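Local coordinates for protein tRNA dimethylallyltransferase (Bacillus halodurans, PDB 3EXA) that probably transfers a dimethylallyl group from dimethylallyl diphosphate to the adenine at position 37 of tRNAs that read codons beginning with uridine, at residues Glu30-Asp35 against His60-Ile65. Numbering follows the deposited sequence.
Sequences EVISGD and HHLIDI
Val31 pairs with His60 and Ile32 with His61 in parallel register, where the short strand 60-61 closes one border of the sheet beside strand 29-33. Two backbone bonds join them: His61 N gives to Val31 O at 2.9 Å, and two residues further along strand 29-33, Ser33 N gives to His61 O at 3.2 Å. Val31 O takes a second donor, ND1 of the His61 ring, at 3.2 Å; the oxygen lies in the ring plane, whereas the donor stands well above the carbonyl plane. With CG anti to its carbonyl carbon (chi1 -50°), His61 turns its ring back along strand 29-33, bringing CE1 within 3.1 Å of Glu30 OE1. That carboxylate is not hydrogen-bonded to the ring; its salt bridges go to Arg91 and Arg93.

On the other face of the sheet, Val31 CB sits 3.7 Å from the centroid of the His60 ring, almost exactly on the ring normal, a CH-pi contact, with CG2 over the same face, nearest NE2. Were His60 an alanine, the ring over Val31 would be gone, which would probably uncover the valine branches and open a gap next to Ile50. Ile32 CG2 meets Leu62 CD2 at 3.6 Å on the His61 side, under helix 74-90, and past the strand end Ile63 CD1 presses against Ser33 CB.

The two strands belong to a beta-alpha-beta unit of this P-loop NTPase-like core, and His60 lies near the predicted ATP-binding loop. The ND1 bond, in the ring plane, helps fix how His61 is turned and implies a proton on ND1; the Glu30 carboxylate may polarise the CE1-H facing it, while His60 NE2 is buried without a polar partner.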
loop_
_atom_site.group_PDB
_atom_site.type_symbol
_atom_site.label_atom_id
_atom_site.label_comp_id
_atom_site.label_asym_id
_atom_site.label_seq_id
_atom_site.Cartn_x
_atom_site.Cartn_y
_atom_site.Cartn_z
ATOM N N GLU A 30 -30.099 22.782 -5.755
ATOM C CA GLU A 30 -29.550 22.193 -6.973
ATOM C C GLU A 30 -29.439 20.694 -6.742
ATOM O O GLU A 30 -29.274 20.262 -5.604
ATOM C CB GLU A 30 -28.176 22.772 -7.286
ATOM C CG GLU A 30 -28.140 24.279 -7.264
ATOM C CD GLU A 30 -26.922 24.833 -7.971
ATOM O OE1 GLU A 30 -25.877 24.151 -7.992
ATOM O OE2 GLU A 30 -27.005 25.955 -8.508
ATOM N N VAL A 31 -29.525 19.888 -7.797
ATOM C CA VAL A 31 -29.452 18.445 -7.590
ATOM C C VAL A 31 -28.146 17.799 -7.978
ATOM O O VAL A 31 -27.613 18.037 -9.061
ATOM C CB VAL A 31 -30.559 17.672 -8.353
ATOM C CG1 VAL A 31 -30.419 16.179 -8.068
ATOM C CG2 VAL A 31 -31.939 18.162 -7.955
ATOM N N ILE A 32 -27.625 16.971 -7.087
ATOM C CA ILE A 32 -26.408 16.243 -7.389
ATOM C C ILE A 32 -26.867 14.810 -7.598
ATOM O O ILE A 32 -27.391 14.179 -6.671
ATOM C CB ILE A 32 -25.412 16.258 -6.242
ATOM C CG1 ILE A 32 -25.093 17.701 -5.846
ATOM C CG2 ILE A 32 -24.154 15.517 -6.672
ATOM C CD1 ILE A 32 -24.150 17.801 -4.670
ATOM N N SER A 33 -26.681 14.306 -8.816
ATOM C CA SER A 33 -27.084 12.953 -9.170
ATOM C C SER A 33 -26.230 11.935 -8.441
ATOM O O SER A 33 -25.006 11.958 -8.547
ATOM C CB SER A 33 -26.957 12.728 -10.678
ATOM O OG SER A 33 -27.271 11.378 -11.005
ATOM N N GLY A 34 -26.876 11.047 -7.695
ATOM C CA GLY A 34 -26.130 10.038 -6.967
ATOM C C GLY A 34 -26.065 8.718 -7.710
ATOM O O GLY A 34 -25.456 7.765 -7.229
ATOM N N ASP A 35 -26.684 8.661 -8.887
ATOM C CA ASP A 35 -26.718 7.444 -9.696
ATOM C C ASP A 35 -25.501 7.331 -10.618
ATOM O O ASP A 35 -25.428 7.978 -11.658
ATOM C CB ASP A 35 -28.024 7.420 -10.498
ATOM C CG ASP A 35 -28.136 6.219 -11.408
ATOM O OD1 ASP A 35 -29.269 5.908 -11.826
ATOM O OD2 ASP A 35 -27.104 5.591 -11.712
ATOM N N HIS A 60 -28.825 20.247 -12.584
ATOM C CA HIS A 60 -28.346 18.943 -12.169
ATOM C C HIS A 60 -26.874 18.733 -12.494
ATOM O O HIS A 60 -26.394 19.121 -13.562
ATOM C CB HIS A 60 -29.194 17.840 -12.809
ATOM C CG HIS A 60 -30.598 17.794 -12.304
ATOM N ND1 HIS A 60 -31.257 16.611 -12.033
ATOM C CD2 HIS A 60 -31.481 18.783 -12.025
ATOM C CE1 HIS A 60 -32.476 16.874 -11.611
ATOM N NE2 HIS A 60 -32.638 18.190 -11.598
ATOM N N HIS A 61 -26.159 18.107 -11.566
ATOM C CA HIS A 61 -24.737 17.861 -11.749
ATOM C C HIS A 61 -24.361 16.389 -11.796
ATOM O O HIS A 61 -25.074 15.530 -11.272
ATOM C CB HIS A 61 -23.943 18.519 -10.620
ATOM C CG HIS A 61 -24.288 19.955 -10.389
ATOM N ND1 HIS A 61 -25.461 20.350 -9.788
ATOM C CD2 HIS A 61 -23.621 21.089 -10.702
ATOM C CE1 HIS A 61 -25.506 21.669 -9.741
ATOM N NE2 HIS A 61 -24.403 22.142 -10.289
ATOM N N LEU A 62 -23.214 16.125 -12.417
ATOM C CA LEU A 62 -22.674 14.781 -12.532
ATOM C C LEU A 62 -23.432 13.902 -13.518
ATOM O O LEU A 62 -23.528 12.684 -13.355
ATOM C CB LEU A 62 -22.629 14.137 -11.150
ATOM C CG LEU A 62 -21.342 14.368 -10.338
ATOM C CD1 LEU A 62 -20.719 15.738 -10.612
ATOM C CD2 LEU A 62 -21.677 14.205 -8.881
ATOM N N ILE A 63 -23.983 14.539 -14.540
ATOM C CA ILE A 63 -24.699 13.820 -15.572
ATOM C C ILE A 63 -23.920 13.992 -16.867
ATOM O O ILE A 63 -23.558 15.113 -17.239
ATOM C CB ILE A 63 -26.103 14.380 -15.792
ATOM C CG1 ILE A 63 -26.880 14.374 -14.484
ATOM C CG2 ILE A 63 -26.827 13.544 -16.829
ATOM C CD1 ILE A 63 -27.232 13.007 -13.988
ATOM N N ASP A 64 -23.654 12.882 -17.545
ATOM C CA ASP A 64 -22.936 12.938 -18.801
ATOM C C ASP A 64 -21.546 13.541 -18.654
ATOM O O ASP A 64 -21.198 14.477 -19.364
ATOM C CB ASP A 64 -23.772 13.742 -19.804
ATOM C CG ASP A 64 -25.013 12.999 -20.230
ATOM O OD1 ASP A 64 -25.975 13.621 -20.717
ATOM O OD2 ASP A 64 -25.028 11.762 -20.087
ATOM N N ILE A 65 -20.744 12.989 -17.749
ATOM C CA ILE A 65 -19.391 13.492 -17.516
ATOM C C ILE A 65 -18.284 12.465 -17.795
ATOM O O ILE A 65 -17.096 12.786 -17.705
ATOM C CB ILE A 65 -19.225 13.941 -16.060
ATOM C CG1 ILE A 65 -19.578 12.771 -15.139
ATOM C CG2 ILE A 65 -20.107 15.147 -15.777
ATOM C CD1 ILE A 65 -19.187 12.986 -13.702
#